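Side-chain contacts in chemotaxis protein CheX (Desulfovibrio desulfuricans subsp. desulfuricans str. G20, PDB 3HM4), which probably dephosphorylates the response regulator CheY, as do other members of the CheC/CheX/FliY phosphatase family, and so helps reset the chemotaxis signal: residues Lys11-Ala16 with Val151-Glu156; Thr18-Thr23 with Gly93-Met98. One frame throughout, in Å; residues are numbered along the deposited sequence.

In the fold
Helix 10-25 takes part in both contacts, joining regions of the fold that lie far apart in sequence. Its first half, in contact 1, stacks an aromatic ring on strand 149-155 at the C-terminal end of the chain; its second half, in contact 2, packs apolar side chains against helix 84-109. The centres of the two contacts are about 13 Å apart, and each lies about 8 Å from the centre of the chain. Contact 2 is nested inside the long loop that contact 1 closes. It also includes the segment bearing Glu94 and Asn97, spaced as in the E-x-x-N motif of related phosphatases. A segment of each contact also touches the second subunit: Cys154 and Glu156 from 151-156, Asn97 from 93-98.

Contact 1: residues Lys11-Ala16 with Val151-Glu156; sequences KPFVTA and VEFCLE
Phe13 of the helix and Phe153 of the strand lay their rings face to face, almost parallel at 11° between planes, and this single aromatic stack carries the contact. The ring centroids of Phe13 and Phe153 are 4.0 Å apart, and the rings are slightly displaced: Phe13 CD2 sits over the middle of the Phe153 ring, while Phe153 CG sits over the middle of the Phe13 ring. The nearest atoms, Phe13 CD2 and Phe153 CE1, approach to 3.7 Å. Although the planes match, the side chains themselves run at about a right angle. With Phe153 CG over the Phe13 ring, Phe153 CB also comes over that face in a CH-pi contact, 4.3 Å from the Phe13 centroid. On the strand, a chi1 of 71° places Phe153 CG between the backbone N and the carbonyl carbon, and a chi2 of -91° turns the ring so that a face meets Phe13. Both residues are buried. Around the stack, Leu107 of helix 84-109 touches Phe13, while Ile138 and Ile140 of the adjacent strand 138-143 touch Phe153; helix 10-25 thus rests on the six-stranded antiparallel sheet with helix 84-109 at its side.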
ATOM      1  N   LYS A  11      18.971  -3.579   8.712  1.00 18.68           N
ATOM      2  CA  LYS A  11      19.187  -2.748   9.920  1.00 20.02           C
ATOM      3  C   LYS A  11      18.518  -1.363   9.931  1.00 19.54           C
ATOM      4  O   LYS A  11      17.848  -1.032  10.897  1.00 20.46           O
ATOM      5  CB  LYS A  11      20.692  -2.618  10.264  1.00 23.26           C
ATOM      6  CG  LYS A  11      20.967  -1.889  11.604  1.00 27.75           C
ATOM      7  N   PRO A  12      18.666  -0.564   8.851  1.00 18.77           N
ATOM      8  CA  PRO A  12      18.022   0.751   8.905  1.00 18.15           C
ATOM      9  C   PRO A  12      16.494   0.694   9.065  1.00 17.88           C
ATOM     10  O   PRO A  12      15.903   1.549   9.752  1.00 17.25           O
ATOM     11  CB  PRO A  12      18.455   1.426   7.586  1.00 20.98           C
ATOM     12  CG  PRO A  12      18.978   0.366   6.771  1.00 21.55           C
ATOM     13  CD  PRO A  12      19.566  -0.656   7.690  1.00 20.51           C
ATOM     14  N   PHE A  13      15.870  -0.340   8.473  1.00 16.46           N
ATOM     15  CA  PHE A  13      14.428  -0.511   8.607  1.00 15.93           C
ATOM     16  C   PHE A  13      14.052  -0.980  10.013  1.00 14.40           C
ATOM     17  O   PHE A  13      13.091  -0.475  10.604  1.00 15.22           O
ATOM     18  CB  PHE A  13      13.911  -1.532   7.581  1.00 15.56           C
ATOM     19  CG  PHE A  13      14.168  -1.139   6.152  1.00 14.93           C
ATOM     20  CD1 PHE A  13      13.299  -0.301   5.483  1.00 14.02           C
ATOM     21  CD2 PHE A  13      15.301  -1.590   5.487  1.00 15.16           C
ATOM     22  CE1 PHE A  13      13.534   0.063   4.176  1.00 16.64           C
ATOM     23  CE2 PHE A  13      15.535  -1.239   4.180  1.00 15.72           C
ATOM     24  CZ  PHE A  13      14.659  -0.394   3.524  1.00 15.80           C
ATOM     25  N   VAL A  14      14.844  -1.904  10.552  1.00 15.30           N
ATOM     26  CA  VAL A  14      14.597  -2.462  11.884  1.00 16.32           C
ATOM     27  C   VAL A  14      14.804  -1.372  12.962  1.00 16.34           C
ATOM     28  O   VAL A  14      13.944  -1.185  13.832  1.00 16.66           O
ATOM     29  CB  VAL A  14      15.481  -3.695  12.172  1.00 16.68           C
ATOM     30  CG1 VAL A  14      15.290  -4.209  13.614  1.00 18.52           C
ATOM     31  CG2 VAL A  14      15.162  -4.817  11.168  1.00 18.59           C
ATOM     32  N   THR A  15      15.926  -0.664  12.901  1.00 16.46           N
ATOM     33  CA  THR A  15      16.197   0.403  13.868  1.00 16.61           C
ATOM     34  C   THR A  15      15.133   1.495  13.824  1.00 16.41           C
ATOM     35  O   THR A  15      14.673   1.942  14.866  1.00 16.34           O
ATOM     36  CB  THR A  15      17.591   1.001  13.647  1.00 18.75           C
ATOM     37  OG1 THR A  15      18.574  -0.015  13.866  1.00 21.33           O
ATOM     38  CG2 THR A  15      17.866   2.195  14.571  1.00 20.86           C
ATOM     39  N   ALA A  16      14.744   1.915  12.624  1.00 15.08           N
ATOM     40  CA  ALA A  16      13.701   2.930  12.515  1.00 14.15           C
ATOM     41  C   ALA A  16      12.384   2.458  13.168  1.00 15.25           C
ATOM     42  O   ALA A  16      11.707   3.198  13.867  1.00 15.60           O
ATOM     43  CB  ALA A  16      13.459   3.321  11.048  1.00 16.25           C
ATOM     44  N   VAL A 151       7.425  -6.147  10.221  1.00 10.43           N
ATOM     45  CA  VAL A 151       7.818  -5.164   9.213  0.50 10.90           C
ATOM     46  C   VAL A 151       8.318  -5.932   8.011  1.00 10.68           C
ATOM     47  O   VAL A 151       9.046  -6.930   8.164  1.00 11.38           O
ATOM     48  CB  VAL A 151       8.966  -4.250   9.674  0.50 12.21           C
ATOM     49  CG1 VAL A 151       9.605  -3.454   8.484  0.50 10.76           C
ATOM     50  CG2 VAL A 151       8.468  -3.319  10.746  0.50 13.12           C
ATOM     51  N   GLU A 152       7.926  -5.504   6.805  1.00 10.90           N
ATOM     52  CA  GLU A 152       8.418  -6.114   5.576  1.00 10.58           C
ATOM     53  C   GLU A 152       8.928  -5.038   4.656  1.00 10.46           C
ATOM     54  O   GLU A 152       8.431  -3.895   4.679  1.00 11.21           O
ATOM     55  CB  GLU A 152       7.318  -6.910   4.882  1.00 10.86           C
ATOM     56  CG  GLU A 152       6.723  -7.991   5.783  1.00 13.03           C
ATOM     57  CD  GLU A 152       5.648  -8.819   5.184  1.00 15.82           C
ATOM     58  OE1 GLU A 152       5.022  -8.352   4.232  1.00 18.18           O
ATOM     59  OE2 GLU A 152       5.351  -9.908   5.762  1.00 16.49           O
ATOM     60  N   PHE A 153       9.924  -5.371   3.857  1.00 10.33           N
ATOM     61  CA  PHE A 153      10.382  -4.436   2.854  1.00 10.39           C
ATOM     62  C   PHE A 153      10.879  -5.170   1.637  1.00  9.86           C
ATOM     63  O   PHE A 153      11.200  -6.370   1.684  1.00 10.89           O
ATOM     64  CB  PHE A 153      11.426  -3.437   3.393  1.00 11.45           C
ATOM     65  CG  PHE A 153      12.767  -4.032   3.674  1.00 10.50           C
ATOM     66  CD1 PHE A 153      13.073  -4.548   4.947  1.00 12.48           C
ATOM     67  CD2 PHE A 153      13.748  -4.094   2.691  1.00 12.69           C
ATOM     68  CE1 PHE A 153      14.321  -5.107   5.197  1.00 13.51           C
ATOM     69  CE2 PHE A 153      14.987  -4.659   2.956  1.00 13.32           C
ATOM     70  CZ  PHE A 153      15.269  -5.170   4.191  1.00 12.94           C
ATOM     71  N   CYS A 154      10.935  -4.443   0.531  1.00  9.83           N
ATOM     72  CA  CYS A 154      11.528  -4.975  -0.691  1.00 10.18           C
ATOM     73  C   CYS A 154      12.151  -3.828  -1.475  1.00 11.11           C
ATOM     74  O   CYS A 154      11.760  -2.673  -1.299  1.00 10.16           O
ATOM     75  CB  CYS A 154      10.544  -5.718  -1.564  1.00 11.49           C
ATOM     76  SG  CYS A 154       9.137  -4.758  -2.143  1.00 13.36           S
ATOM     77  N   LEU A 155      13.115  -4.183  -2.328  1.00 12.09           N
ATOM     78  CA  LEU A 155      13.751  -3.237  -3.244  1.00 13.12           C
ATOM     79  C   LEU A 155      14.033  -3.936  -4.552  1.00 14.26           C
ATOM     80  O   LEU A 155      14.496  -5.073  -4.530  1.00 15.66           O
ATOM     81  CB  LEU A 155      15.063  -2.697  -2.698  1.00 13.60           C
ATOM     82  CG  LEU A 155      15.054  -1.661  -1.600  1.00 17.96           C
ATOM     83  CD1 LEU A 155      16.528  -1.407  -1.251  1.00 22.08           C
ATOM     84  CD2 LEU A 155      14.374  -0.388  -2.046  1.00 19.18           C
ATOM     85  N   GLU A 156      13.760  -3.283  -5.667  1.00 13.27           N
ATOM     86  CA  GLU A 156      14.033  -3.871  -6.994  1.00 14.81           C
ATOM     87  C   GLU A 156      14.588  -2.839  -7.949  1.00 15.67           C
ATOM     88  O   GLU A 156      14.337  -1.649  -7.808  1.00 16.62           O
ATOM     89  CB  GLU A 156      12.801  -4.519  -7.632  1.00 16.42           C
ATOM     90  CG  GLU A 156      11.675  -3.501  -7.983  1.00 16.80           C
ATOM     91  CD  GLU A 156      10.471  -4.143  -8.656  1.00 20.73           C
ATOM     92  OE1 GLU A 156      10.137  -5.280  -8.295  1.00 19.39           O
ATOM     93  OE2 GLU A 156       9.833  -3.494  -9.539  1.00 24.56           O
ATOM     94  OXT GLU A 156      15.247  -3.299  -8.896  1.00 19.16           O
TER

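Contact 2: residues Thr18-Thr23 with Gly93-Met98; sequences TNVLST and GEVTNM
Val20 enters from segment 18-23 and sets both its methyl groups against Met98 of segment 93-98, one of them also meeting Val95. The bond from CA to CB already points at the other helix, and at CB the side chain forks. The first branch, CG1, stands anti to the backbone N at a chi1 of 173°. Val20 CG1 lies 3.8 Å from Val95 O and has Met98 CB almost as near. The same methyl, Val20 CG1, is 4.0 Å from Val95 CG1. On the second branch, Val20 CG2 packs against Met98 CB at 3.8 Å, with the carbonyl carbon of Met98 hardly farther off. Met98, a selenomethionine here, therefore meets the valine with the root of its side chain. The two helices run roughly antiparallel, at 143° between their directions, and the axes of the two segments approach to 9.7 Å. Segment 93-98 of helix 84-109 contains Glu94 and Asn97 in the E-x-x-N spacing that marks the CheC/CheX/FliY phosphatases, in which such a pair acts on phosphorylated CheY; the spacing is consistent with a similar site here. Neither residue reaches segment 18-23: Val95 and Met98 supply the packing surface, and Asn97 touches Val132 of the second subunit. Next to Val20, Leu21 leaves its backbone aslant to the other helix but brings Leu21 CD2 to 3.8 Å from Val95 CG1, the two side chains meeting at about a right angle. Further along helix 84-109, Ile99 touches both Val20 and Leu21.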
ATOM      1  N   THR A  18      11.937   0.040  15.446  1.00 14.39           N
ATOM      2  CA  THR A  18      12.100  -0.061  16.890  1.00 15.89           C
ATOM      3  C   THR A  18      12.018   1.306  17.545  1.00 17.18           C
ATOM      4  O   THR A  18      11.253   1.499  18.529  1.00 17.60           O
ATOM      5  CB  THR A  18      13.438  -0.775  17.241  1.00 15.84           C
ATOM      6  OG1 THR A  18      13.494  -2.066  16.604  1.00 18.00           O
ATOM      7  CG2 THR A  18      13.646  -0.877  18.777  1.00 17.53           C
ATOM      8  N   ASN A  19      12.747   2.273  16.984  1.00 15.96           N
ATOM      9  CA  ASN A  19      12.762   3.613  17.579  0.60 16.18           C
ATOM     10  C   ASN A  19      11.400   4.280  17.524  1.00 15.96           C
ATOM     11  O   ASN A  19      10.967   4.859  18.509  1.00 17.93           O
ATOM     12  CB  ASN A  19      13.820   4.495  16.919  0.60 16.13           C
ATOM     13  CG  ASN A  19      15.246   4.058  17.236  0.60 19.46           C
ATOM     14  OD1 ASN A  19      15.482   3.236  18.127  0.60 20.50           O
ATOM     15  ND2 ASN A  19      16.203   4.594  16.487  0.60 21.17           N
ATOM     16  N   VAL A  20      10.707   4.206  16.387  1.00 15.78           N
ATOM     17  CA  VAL A  20       9.404   4.846  16.270  1.00 15.30           C
ATOM     18  C   VAL A  20       8.377   4.226  17.229  1.00 16.26           C
ATOM     19  O   VAL A  20       7.673   4.951  17.931  1.00 17.89           O
ATOM     20  CB  VAL A  20       8.870   4.818  14.808  1.00 15.12           C
ATOM     21  CG1 VAL A  20       7.469   5.327  14.744  1.00 15.61           C
ATOM     22  CG2 VAL A  20       9.783   5.691  13.946  1.00 15.96           C
ATOM     23  N   LEU A  21       8.279   2.889  17.235  1.00 16.43           N
ATOM     24  CA  LEU A  21       7.313   2.211  18.121  1.00 17.36           C
ATOM     25  C   LEU A  21       7.612   2.455  19.607  1.00 18.04           C
ATOM     26  O   LEU A  21       6.674   2.593  20.407  1.00 18.96           O
ATOM     27  CB  LEU A  21       7.116   0.725  17.787  1.00 17.96           C
ATOM     28  CG  LEU A  21       6.115   0.397  16.664  1.00 21.71           C
ATOM     29  CD1 LEU A  21       4.695   0.963  17.011  1.00 20.73           C
ATOM     30  CD2 LEU A  21       6.600   0.901  15.355  1.00 22.41           C
ATOM     31  N   SER A  22       8.894   2.462  19.952  1.00 18.41           N
ATOM     32  CA  SER A  22       9.350   2.746  21.339  0.50 19.11           C
ATOM     33  C   SER A  22       8.881   4.143  21.744  1.00 19.94           C
ATOM     34  O   SER A  22       8.163   4.332  22.745  1.00 23.17           O
ATOM     35  CB  SER A  22      10.880   2.689  21.448  0.50 20.11           C
ATOM     36  OG  SER A  22      11.394   1.377  21.300  0.50 19.30           O
ATOM     37  N   THR A  23       9.261   5.114  20.932  1.00 18.01           N
ATOM     38  CA  THR A  23       8.968   6.524  21.232  0.50 19.10           C
ATOM     39  C   THR A  23       7.514   6.863  21.256  1.00 20.84           C
ATOM     40  O   THR A  23       7.019   7.444  22.236  1.00 22.38           O
ATOM     41  CB  THR A  23       9.621   7.454  20.218  0.50 19.74           C
ATOM     42  OG1 THR A  23      11.027   7.251  20.259  0.50 19.15           O
ATOM     43  CG2 THR A  23       9.289   8.909  20.501  0.50 18.34           C
ATOM     44  N   GLY A  93      -0.894   5.661  10.583  1.00 11.52           N
ATOM     45  CA  GLY A  93      -0.393   6.449   9.458  1.00 12.83           C
ATOM     46  C   GLY A  93       0.819   7.297   9.847  1.00 12.43           C
ATOM     47  O   GLY A  93       1.804   7.362   9.104  1.00 13.80           O
ATOM     48  N   GLU A  94       0.767   7.905  11.033  1.00 13.28           N
ATOM     49  CA  GLU A  94       1.916   8.688  11.488  1.00 14.92           C
ATOM     50  C   GLU A  94       3.119   7.819  11.787  1.00 13.47           C
ATOM     51  O   GLU A  94       4.248   8.160  11.430  1.00 14.29           O
ATOM     52  CB  GLU A  94       1.553   9.559  12.683  1.00 17.44           C
ATOM     53  CG  GLU A  94       2.729  10.426  13.177  1.00 18.89           C
ATOM     54  CD  GLU A  94       3.303  11.408  12.117  1.00 25.27           C
ATOM     55  OE1 GLU A  94       2.575  11.844  11.195  1.00 28.51           O
ATOM     56  OE2 GLU A  94       4.503  11.788  12.220  1.00 33.78           O
ATOM     57  N   VAL A  95       2.893   6.701  12.472  1.00 12.82           N
ATOM     58  CA  VAL A  95       3.962   5.721  12.721  1.00 12.26           C
ATOM     59  C   VAL A  95       4.657   5.356  11.396  1.00 11.93           C
ATOM     60  O   VAL A  95       5.880   5.307  11.315  1.00 12.70           O
ATOM     61  CB  VAL A  95       3.413   4.433  13.412  1.00 12.78           C
ATOM     62  CG1 VAL A  95       4.402   3.239  13.321  1.00 13.65           C
ATOM     63  CG2 VAL A  95       3.045   4.793  14.869  1.00 13.49           C
ATOM     64  N   THR A  96       3.845   5.113  10.365  1.00 10.69           N
ATOM     65  CA  THR A  96       4.403   4.689   9.073  1.00 11.44           C
ATOM     66  C   THR A  96       5.197   5.783   8.370  1.00 11.50           C
ATOM     67  O   THR A  96       6.274   5.522   7.822  1.00 12.21           O
ATOM     68  CB  THR A  96       3.306   4.101   8.196  1.00 11.95           C
ATOM     69  OG1 THR A  96       2.611   3.062   8.914  1.00 12.66           O
ATOM     70  CG2 THR A  96       3.838   3.545   6.888  1.00 11.44           C
ATOM     71  N   ASN A  97       4.673   7.016   8.435  1.00 12.94           N
ATOM     72  CA  ASN A  97       5.421   8.172   7.915  1.00 12.79           C
ATOM     73  C   ASN A  97       6.750   8.320   8.636  1.00 11.93           C
ATOM     74  O   ASN A  97       7.765   8.605   8.019  1.00 14.55           O
ATOM     75  CB  ASN A  97       4.606   9.471   8.027  1.00 13.33           C
ATOM     76  CG  ASN A  97       3.820   9.789   6.776  1.00 16.14           C
ATOM     77  OD1 ASN A  97       4.349   9.648   5.666  1.00 16.96           O
ATOM     78  ND2 ASN A  97       2.602  10.258   6.928  1.00 19.29           N
HETATM   79  N   MSE A  98       6.755   8.121   9.955  1.00 13.72           N
HETATM   80  CA  MSE A  98       7.972   8.237  10.741  1.00 13.56           C
HETATM   81  C   MSE A  98       8.972   7.122  10.460  1.00 12.39           C
HETATM   82  O   MSE A  98      10.174   7.390  10.352  1.00 14.02           O
HETATM   83  CB  MSE A  98       7.673   8.307  12.236  1.00 14.30           C
HETATM   84  CG  MSE A  98       6.951   9.580  12.651  1.00 16.20           C
HETATM   85 SE   MSE A  98       6.429   9.503  14.507  0.75 17.57          SE
HETATM   86  CE  MSE A  98       8.157   9.464  15.289  1.00 23.89           C
TER